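Local coordinates for protein putative oxidoreductase (Gluconobacter oxydans, PDB 3WJ7) that probably acts as a nicotinamide-dependent oxidoreductase of the short-chain dehydrogenase/reductase family, reducing carbonyl substrates with a cofactor held by a Rossmann fold, at residues N13-G26 with A74-A86. Numbering follows the deposited sequence.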
ATOM      1  N   ASN A  13     -38.856 -10.408  12.875  1.00 88.39           N
ATOM      2  CA  ASN A  13     -39.132 -11.854  12.573  1.00 84.66           C
ATOM      3  C   ASN A  13     -39.117 -12.151  11.062  1.00 80.06           C
ATOM      4  O   ASN A  13     -38.936 -13.295  10.641  1.00 76.06           O
ATOM      5  CB  ASN A  13     -40.495 -12.258  13.159  1.00 84.10           C
ATOM      6  CG  ASN A  13     -40.528 -13.704  13.637  1.00 89.15           C
ATOM      7  OD1 ASN A  13     -39.513 -14.403  13.591  1.00 86.13           O
ATOM      8  ND2 ASN A  13     -41.694 -14.155  14.110  1.00 85.21           N
ATOM      9  N   ASP A  14     -39.275 -11.092  10.270  1.00 71.36           N
ATOM     10  CA  ASP A  14     -39.702 -11.175   8.883  1.00 68.76           C
ATOM     11  C   ASP A  14     -38.991 -10.108   8.060  1.00 62.42           C
ATOM     12  O   ASP A  14     -39.410  -9.765   6.947  1.00 61.59           O
ATOM     13  CB  ASP A  14     -41.213 -10.939   8.838  1.00 72.68           C
ATOM     14  CG  ASP A  14     -41.686  -9.969   9.945  1.00 84.01           C
ATOM     15  OD1 ASP A  14     -40.976  -8.962  10.220  1.00 77.25           O
ATOM     16  OD2 ASP A  14     -42.760 -10.226  10.561  1.00 91.11           O
ATOM     17  N   VAL A  15     -37.909  -9.572   8.616  1.00 56.60           N
ATOM     18  CA  VAL A  15     -37.187  -8.486   7.953  1.00 51.25           C
ATOM     19  C   VAL A  15     -36.051  -9.025   7.080  1.00 48.65           C
ATOM     20  O   VAL A  15     -35.343  -9.954   7.472  1.00 48.59           O
ATOM     21  CB  VAL A  15     -36.644  -7.457   8.959  1.00 47.79           C
ATOM     22  CG1 VAL A  15     -35.914  -6.340   8.233  1.00 43.42           C
ATOM     23  CG2 VAL A  15     -37.774  -6.902   9.803  1.00 44.51           C
ATOM     24  N   THR A  16     -35.943  -8.461   5.876  1.00 46.95           N
ATOM     25  CA  THR A  16     -34.827  -8.663   4.973  1.00 41.97           C
ATOM     26  C   THR A  16     -33.891  -7.425   5.058  1.00 40.32           C
ATOM     27  O   THR A  16     -34.297  -6.289   4.784  1.00 36.86           O
ATOM     28  CB  THR A  16     -35.393  -8.934   3.582  1.00 42.35           C
ATOM     29  OG1 THR A  16     -36.085 -10.171   3.633  1.00 44.63           O
ATOM     30  CG2 THR A  16     -34.317  -9.064   2.514  1.00 47.99           C
ATOM     31  N   LEU A  17     -32.667  -7.641   5.532  1.00 39.27           N
ATOM     32  CA  LEU A  17     -31.651  -6.564   5.570  1.00 37.74           C
ATOM     33  C   LEU A  17     -30.788  -6.631   4.311  1.00 38.11           C
ATOM     34  O   LEU A  17     -30.214  -7.679   4.031  1.00 37.48           O
ATOM     35  CB  LEU A  17     -30.763  -6.671   6.822  1.00 36.07           C
ATOM     36  CG  LEU A  17     -29.517  -5.749   6.975  1.00 37.93           C
ATOM     37  CD1 LEU A  17     -29.884  -4.284   7.205  1.00 35.57           C
ATOM     38  CD2 LEU A  17     -28.632  -6.206   8.123  1.00 34.70           C
ATOM     39  N   VAL A  18     -30.701  -5.543   3.544  1.00 37.66           N
ATOM     40  CA  VAL A  18     -29.719  -5.484   2.451  1.00 36.38           C
ATOM     41  C   VAL A  18     -28.699  -4.418   2.733  1.00 36.88           C
ATOM     42  O   VAL A  18     -29.061  -3.368   3.208  1.00 43.46           O
ATOM     43  CB  VAL A  18     -30.318  -5.358   1.010  1.00 36.82           C
ATOM     44  CG1 VAL A  18     -31.835  -5.317   0.966  1.00 33.08           C
ATOM     45  CG2 VAL A  18     -29.657  -4.235   0.219  1.00 36.10           C
ATOM     46  N   THR A  19     -27.422  -4.701   2.509  1.00 35.62           N
ATOM     47  CA  THR A  19     -26.380  -3.693   2.699  1.00 35.40           C
ATOM     48  C   THR A  19     -25.984  -3.263   1.321  1.00 37.71           C
ATOM     49  O   THR A  19     -26.358  -3.935   0.368  1.00 43.52           O
ATOM     50  CB  THR A  19     -25.115  -4.263   3.332  1.00 34.30           C
ATOM     51  OG1 THR A  19     -24.510  -5.191   2.418  1.00 34.68           O
ATOM     52  CG2 THR A  19     -25.435  -4.930   4.655  1.00 33.07           C
ATOM     53  N   GLY A  20     -25.208  -2.180   1.201  1.00 35.32           N
ATOM     54  CA  GLY A  20     -24.835  -1.672  -0.100  1.00 32.40           C
ATOM     55  C   GLY A  20     -25.969  -1.224  -1.026  1.00 36.15           C
ATOM     56  O   GLY A  20     -25.786  -1.172  -2.243  1.00 34.55           O
ATOM     57  N   ALA A  21     -27.113  -0.826  -0.464  1.00 39.48           N
ATOM     58  CA  ALA A  21     -28.293  -0.516  -1.253  1.00 38.57           C
ATOM     59  C   ALA A  21     -28.231   0.777  -2.053  1.00 41.54           C
ATOM     60  O   ALA A  21     -29.030   0.958  -2.972  1.00 45.79           O
ATOM     61  CB  ALA A  21     -29.516  -0.520  -0.370  1.00 41.99           C
ATOM     62  N   THR A  22     -27.303   1.674  -1.726  1.00 40.19           N
ATOM     63  CA  THR A  22     -27.105   2.908  -2.525  1.00 38.51           C
ATOM     64  C   THR A  22     -26.277   2.649  -3.796  1.00 39.57           C
ATOM     65  O   THR A  22     -26.269   3.466  -4.711  1.00 47.13           O
ATOM     66  CB  THR A  22     -26.440   4.008  -1.686  1.00 38.80           C
ATOM     67  OG1 THR A  22     -25.180   3.524  -1.183  1.00 42.44           O
ATOM     68  CG2 THR A  22     -27.303   4.316  -0.471  1.00 35.67           C
ATOM     69  N   GLY A  23     -25.587   1.509  -3.874  1.00 36.03           N
ATOM     70  CA  GLY A  23     -24.862   1.167  -5.082  1.00 32.40           C
ATOM     71  C   GLY A  23     -25.727   0.736  -6.274  1.00 34.36           C
ATOM     72  O   GLY A  23     -26.962   0.634  -6.205  1.00 33.15           O
ATOM     73  N   PHE A  24     -25.035   0.530  -7.386  1.00 34.21           N
ATOM     74  CA  PHE A  24     -25.590   0.151  -8.648  1.00 34.62           C
ATOM     75  C   PHE A  24     -26.287  -1.204  -8.505  1.00 35.64           C
ATOM     76  O   PHE A  24     -27.479  -1.319  -8.800  1.00 42.02           O
ATOM     77  CB  PHE A  24     -24.457   0.137  -9.688  1.00 33.64           C
ATOM     78  CG  PHE A  24     -24.918  -0.097 -11.095  1.00 38.40           C
ATOM     79  CD1 PHE A  24     -26.067   0.542 -11.598  1.00 35.60           C
ATOM     80  CD2 PHE A  24     -24.190  -0.966 -11.960  1.00 39.52           C
ATOM     81  CE1 PHE A  24     -26.485   0.291 -12.925  1.00 37.82           C
ATOM     82  CE2 PHE A  24     -24.621  -1.191 -13.283  1.00 36.42           C
ATOM     83  CZ  PHE A  24     -25.764  -0.561 -13.761  1.00 34.19           C
ATOM     84  N   VAL A  25     -25.572  -2.210  -8.009  1.00 34.85           N
ATOM     85  CA  VAL A  25     -26.165  -3.532  -7.778  1.00 34.78           C
ATOM     86  C   VAL A  25     -27.085  -3.627  -6.543  1.00 34.58           C
ATOM     87  O   VAL A  25     -28.178  -4.204  -6.623  1.00 33.21           O
ATOM     88  CB  VAL A  25     -25.093  -4.624  -7.665  1.00 30.96           C
ATOM     89  CG1 VAL A  25     -25.763  -5.943  -7.302  1.00 30.20           C
ATOM     90  CG2 VAL A  25     -24.316  -4.696  -8.960  1.00 28.00           C
ATOM     91  N   GLY A  26     -26.625  -3.069  -5.432  1.00 32.75           N
ATOM     92  CA  GLY A  26     -27.382  -3.048  -4.201  1.00 35.61           C
ATOM     93  C   GLY A  26     -28.781  -2.490  -4.412  1.00 41.08           C
ATOM     94  O   GLY A  26     -29.805  -3.068  -3.949  1.00 36.46           O
ATOM     95  N   ALA A  74     -28.897  -3.238  13.794  1.00 44.96           N
ATOM     96  CA  ALA A  74     -29.447  -3.336  12.435  1.00 41.00           C
ATOM     97  C   ALA A  74     -29.939  -4.731  12.134  1.00 41.93           C
ATOM     98  O   ALA A  74     -30.813  -4.870  11.341  1.00 42.46           O
ATOM     99  CB  ALA A  74     -28.416  -2.953  11.399  1.00 40.85           C
ATOM    100  N   LEU A  75     -29.355  -5.754  12.754  1.00 39.60           N
ATOM    101  CA  LEU A  75     -29.736  -7.118  12.513  1.00 40.99           C
ATOM    102  C   LEU A  75     -30.829  -7.609  13.502  1.00 43.82           C
ATOM    103  O   LEU A  75     -31.332  -8.741  13.389  1.00 39.81           O
ATOM    104  CB  LEU A  75     -28.499  -8.029  12.584  1.00 40.96           C
ATOM    105  CG  LEU A  75     -27.428  -7.991  11.497  1.00 38.79           C
ATOM    106  CD1 LEU A  75     -26.022  -8.167  12.079  1.00 36.88           C
ATOM    107  CD2 LEU A  75     -27.714  -9.010  10.407  1.00 36.95           C
ATOM    108  N   LYS A  76     -31.232  -6.770  14.453  1.00 45.54           N
ATOM    109  CA  LYS A  76     -32.375  -7.173  15.307  1.00 47.52           C
ATOM    110  C   LYS A  76     -33.649  -7.444  14.489  1.00 44.85           C
ATOM    111  O   LYS A  76     -34.078  -6.612  13.690  1.00 46.06           O
ATOM    112  CB  LYS A  76     -32.602  -6.131  16.405  1.00 52.49           C
ATOM    113  CG  LYS A  76     -33.743  -6.426  17.350  1.00 55.31           C
ATOM    114  CD  LYS A  76     -33.677  -5.448  18.501  1.00 61.62           C
ATOM    115  CE  LYS A  76     -35.067  -5.132  19.011  1.00 67.16           C
ATOM    116  NZ  LYS A  76     -34.945  -4.248  20.200  1.00 76.11           N
ATOM    117  N   GLY A  77     -34.211  -8.641  14.654  1.00 48.99           N
ATOM    118  CA  GLY A  77     -35.468  -9.055  14.008  1.00 42.32           C
ATOM    119  C   GLY A  77     -35.322  -9.448  12.550  1.00 47.44           C
ATOM    120  O   GLY A  77     -36.330  -9.551  11.822  1.00 45.52           O
ATOM    121  N   VAL A  78     -34.071  -9.656  12.109  1.00 46.34           N
ATOM    122  CA  VAL A  78     -33.755  -9.927  10.678  1.00 41.79           C
ATOM    123  C   VAL A  78     -33.669 -11.434  10.337  1.00 41.15           C
ATOM    124  O   VAL A  78     -32.893 -12.150  10.919  1.00 41.63           O
ATOM    125  CB  VAL A  78     -32.435  -9.210  10.260  1.00 40.43           C
ATOM    126  CG1 VAL A  78     -31.969  -9.648   8.868  1.00 37.43           C
ATOM    127  CG2 VAL A  78     -32.577  -7.685  10.364  1.00 39.32           C
ATOM    128  N   LYS A  79     -34.431 -11.904   9.365  1.00 43.35           N
ATOM    129  CA  LYS A  79     -34.416 -13.311   9.006  1.00 47.62           C
ATOM    130  C   LYS A  79     -33.386 -13.610   7.899  1.00 47.21           C
ATOM    131  O   LYS A  79     -32.789 -14.713   7.855  1.00 45.47           O
ATOM    132  CB  LYS A  79     -35.840 -13.711   8.544  1.00 54.52           C
ATOM    133  CG  LYS A  79     -35.968 -15.089   7.882  1.00 61.58           C
ATOM    134  CD  LYS A  79     -37.355 -15.315   7.275  1.00 69.98           C
ATOM    135  CE  LYS A  79     -37.626 -16.800   7.009  1.00 71.64           C
ATOM    136  NZ  LYS A  79     -38.368 -17.009   5.728  1.00 70.63           N
ATOM    137  N   ILE A  80     -33.243 -12.637   6.989  1.00 41.43           N
ATOM    138  CA  ILE A  80     -32.504 -12.772   5.731  1.00 40.40           C
ATOM    139  C   ILE A  80     -31.619 -11.540   5.471  1.00 40.61           C
ATOM    140  O   ILE A  80     -32.044 -10.369   5.606  1.00 38.71           O
ATOM    141  CB  ILE A  80     -33.445 -12.930   4.527  1.00 42.17           C
ATOM    142  CG1 ILE A  80     -34.197 -14.280   4.560  1.00 44.03           C
ATOM    143  CG2 ILE A  80     -32.689 -12.824   3.216  1.00 41.40           C
ATOM    144  CD1 ILE A  80     -35.562 -14.148   3.919  1.00 40.68           C
ATOM    145  N   LEU A  81     -30.386 -11.843   5.098  1.00 36.62           N
ATOM    146  CA  LEU A  81     -29.387 -10.867   4.833  1.00 33.36           C
ATOM    147  C   LEU A  81     -28.836 -11.055   3.412  1.00 32.77           C
ATOM    148  O   LEU A  81     -28.396 -12.152   3.022  1.00 30.68           O
ATOM    149  CB  LEU A  81     -28.271 -10.973   5.860  1.00 32.10           C
ATOM    150  CG  LEU A  81     -27.050 -10.119   5.488  1.00 33.18           C
ATOM    151  CD1 LEU A  81     -27.390  -8.620   5.503  1.00 33.63           C
ATOM    152  CD2 LEU A  81     -25.881 -10.408   6.410  1.00 32.99           C
ATOM    153  N   PHE A  82     -28.911  -9.960   2.656  1.00 33.47           N
ATOM    154  CA  PHE A  82     -28.203  -9.763   1.394  1.00 34.58           C
ATOM    155  C   PHE A  82     -27.022  -8.829   1.632  1.00 33.51           C
ATOM    156  O   PHE A  82     -27.220  -7.637   1.883  1.00 36.64           O
ATOM    157  CB  PHE A  82     -29.128  -9.144   0.354  1.00 31.54           C
ATOM    158  CG  PHE A  82     -30.150 -10.078  -0.137  1.00 32.74           C
ATOM    159  CD1 PHE A  82     -29.954 -10.773  -1.316  1.00 35.30           C
ATOM    160  CD2 PHE A  82     -31.317 -10.305   0.602  1.00 33.50           C
ATOM    161  CE1 PHE A  82     -30.932 -11.675  -1.790  1.00 37.26           C
ATOM    162  CE2 PHE A  82     -32.275 -11.206   0.153  1.00 35.06           C
ATOM    163  CZ  PHE A  82     -32.096 -11.884  -1.050  1.00 35.51           C
ATOM    164  N   HIS A  83     -25.813  -9.351   1.556  1.00 30.15           N
ATOM    165  CA  HIS A  83     -24.625  -8.515   1.720  1.00 31.61           C
ATOM    166  C   HIS A  83     -24.137  -8.111   0.357  1.00 31.09           C
ATOM    167  O   HIS A  83     -23.562  -8.916  -0.331  1.00 31.21           O
ATOM    168  CB  HIS A  83     -23.494  -9.264   2.438  1.00 30.14           C
ATOM    169  CG  HIS A  83     -22.265  -8.427   2.644  1.00 35.42           C
ATOM    170  ND1 HIS A  83     -22.286  -7.045   2.580  1.00 34.77           N
ATOM    171  CD2 HIS A  83     -20.983  -8.771   2.929  1.00 34.27           C
ATOM    172  CE1 HIS A  83     -21.074  -6.581   2.807  1.00 33.12           C
ATOM    173  NE2 HIS A  83     -20.268  -7.608   3.019  1.00 33.94           N
ATOM    174  N   VAL A  84     -24.381  -6.884  -0.047  1.00 32.04           N
ATOM    175  CA  VAL A  84     -23.828  -6.429  -1.314  1.00 36.68           C
ATOM    176  C   VAL A  84     -22.752  -5.339  -1.082  1.00 39.88           C
ATOM    177  O   VAL A  84     -22.965  -4.416  -0.320  1.00 43.11           O
ATOM    178  CB  VAL A  84     -24.922  -5.883  -2.244  1.00 35.24           C
ATOM    179  CG1 VAL A  84     -24.322  -5.614  -3.632  1.00 33.36           C
ATOM    180  CG2 VAL A  84     -26.123  -6.836  -2.307  1.00 30.02           C
ATOM    181  N   ALA A  85     -21.589  -5.465  -1.713  1.00 48.70           N
ATOM    182  CA  ALA A  85     -20.509  -4.449  -1.593  1.00 53.72           C
ATOM    183  C   ALA A  85     -21.023  -3.023  -1.828  1.00 59.61           C
ATOM    184  O   ALA A  85     -21.782  -2.781  -2.766  1.00 55.34           O
ATOM    185  CB  ALA A  85     -19.396  -4.767  -2.569  1.00 54.58           C
ATOM    186  N   ALA A  86     -20.626  -2.084  -0.964  1.00 75.16           N
ATOM    187  CA  ALA A  86     -21.085  -0.678  -1.050  1.00 82.35           C
ATOM    188  C   ALA A  86     -20.803  -0.071  -2.444  1.00 86.42           C
ATOM    189  O   ALA A  86     -21.696   0.493  -3.103  1.00 74.38           O
ATOM    190  CB  ALA A  86     -20.437   0.163   0.052  1.00 83.49           C
TER
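Leu17 and Leu81 lie side by side on one face of two adjacent parallel strands, 15-18 and 80-83, at the heart of the Rossmann fold; Thr16, Val18, Ile80 and Phe82 occupy the other face. After the first strand, the glycine-rich GxxGxxG sequence runs from the turn Gly20 to Gly23 into the first turn of helix 24-35 at Gly26, and probably binds the dinucleotide, as in relatives.

The middle of the contact is tight. Leu17 both gives and receives: its N donates to Ile80 O at 2.8 Å, and its O accepts from Phe82 N at 3.0 Å. With CG anti to the backbone N (chi1 172°), Leu17 sets CD2 against two neighbours, 3.7 Å from Leu75 CD2, the two side chains crossing at about a right angle, and close to Leu81 CD1. On the reverse face Thr16 CG2 meets the edge of the Phe82 ring, while its hydroxyl bonds to His38; Leu231 of helix 220-233 covers Ile80 and Phe82.

Toward the chain start the pairing becomes irregular. A beta bulge shifts the register between Val15 and Thr16, and Val15 O takes Lys79 N at 2.9 Å but only a weak bond from Ile80 N. Beyond it, N of the poorly ordered Asn13 donates to O of exposed Gly77 at 2.9 Å, tilted 27° from the carbonyl plane, and the Lys79 chain leads away.

At the glycine-rich end, Gly20 CA makes a CA-H...O contact with Val84 O at 3.3 Å. Just before it, Thr19 OG1 lies in the plane of the His83 ring, hydrogen-bonded to ND1 at 2.9 Å, while NE2, the other ring nitrogen, is hydrogen-bonded to Thr106 OG1.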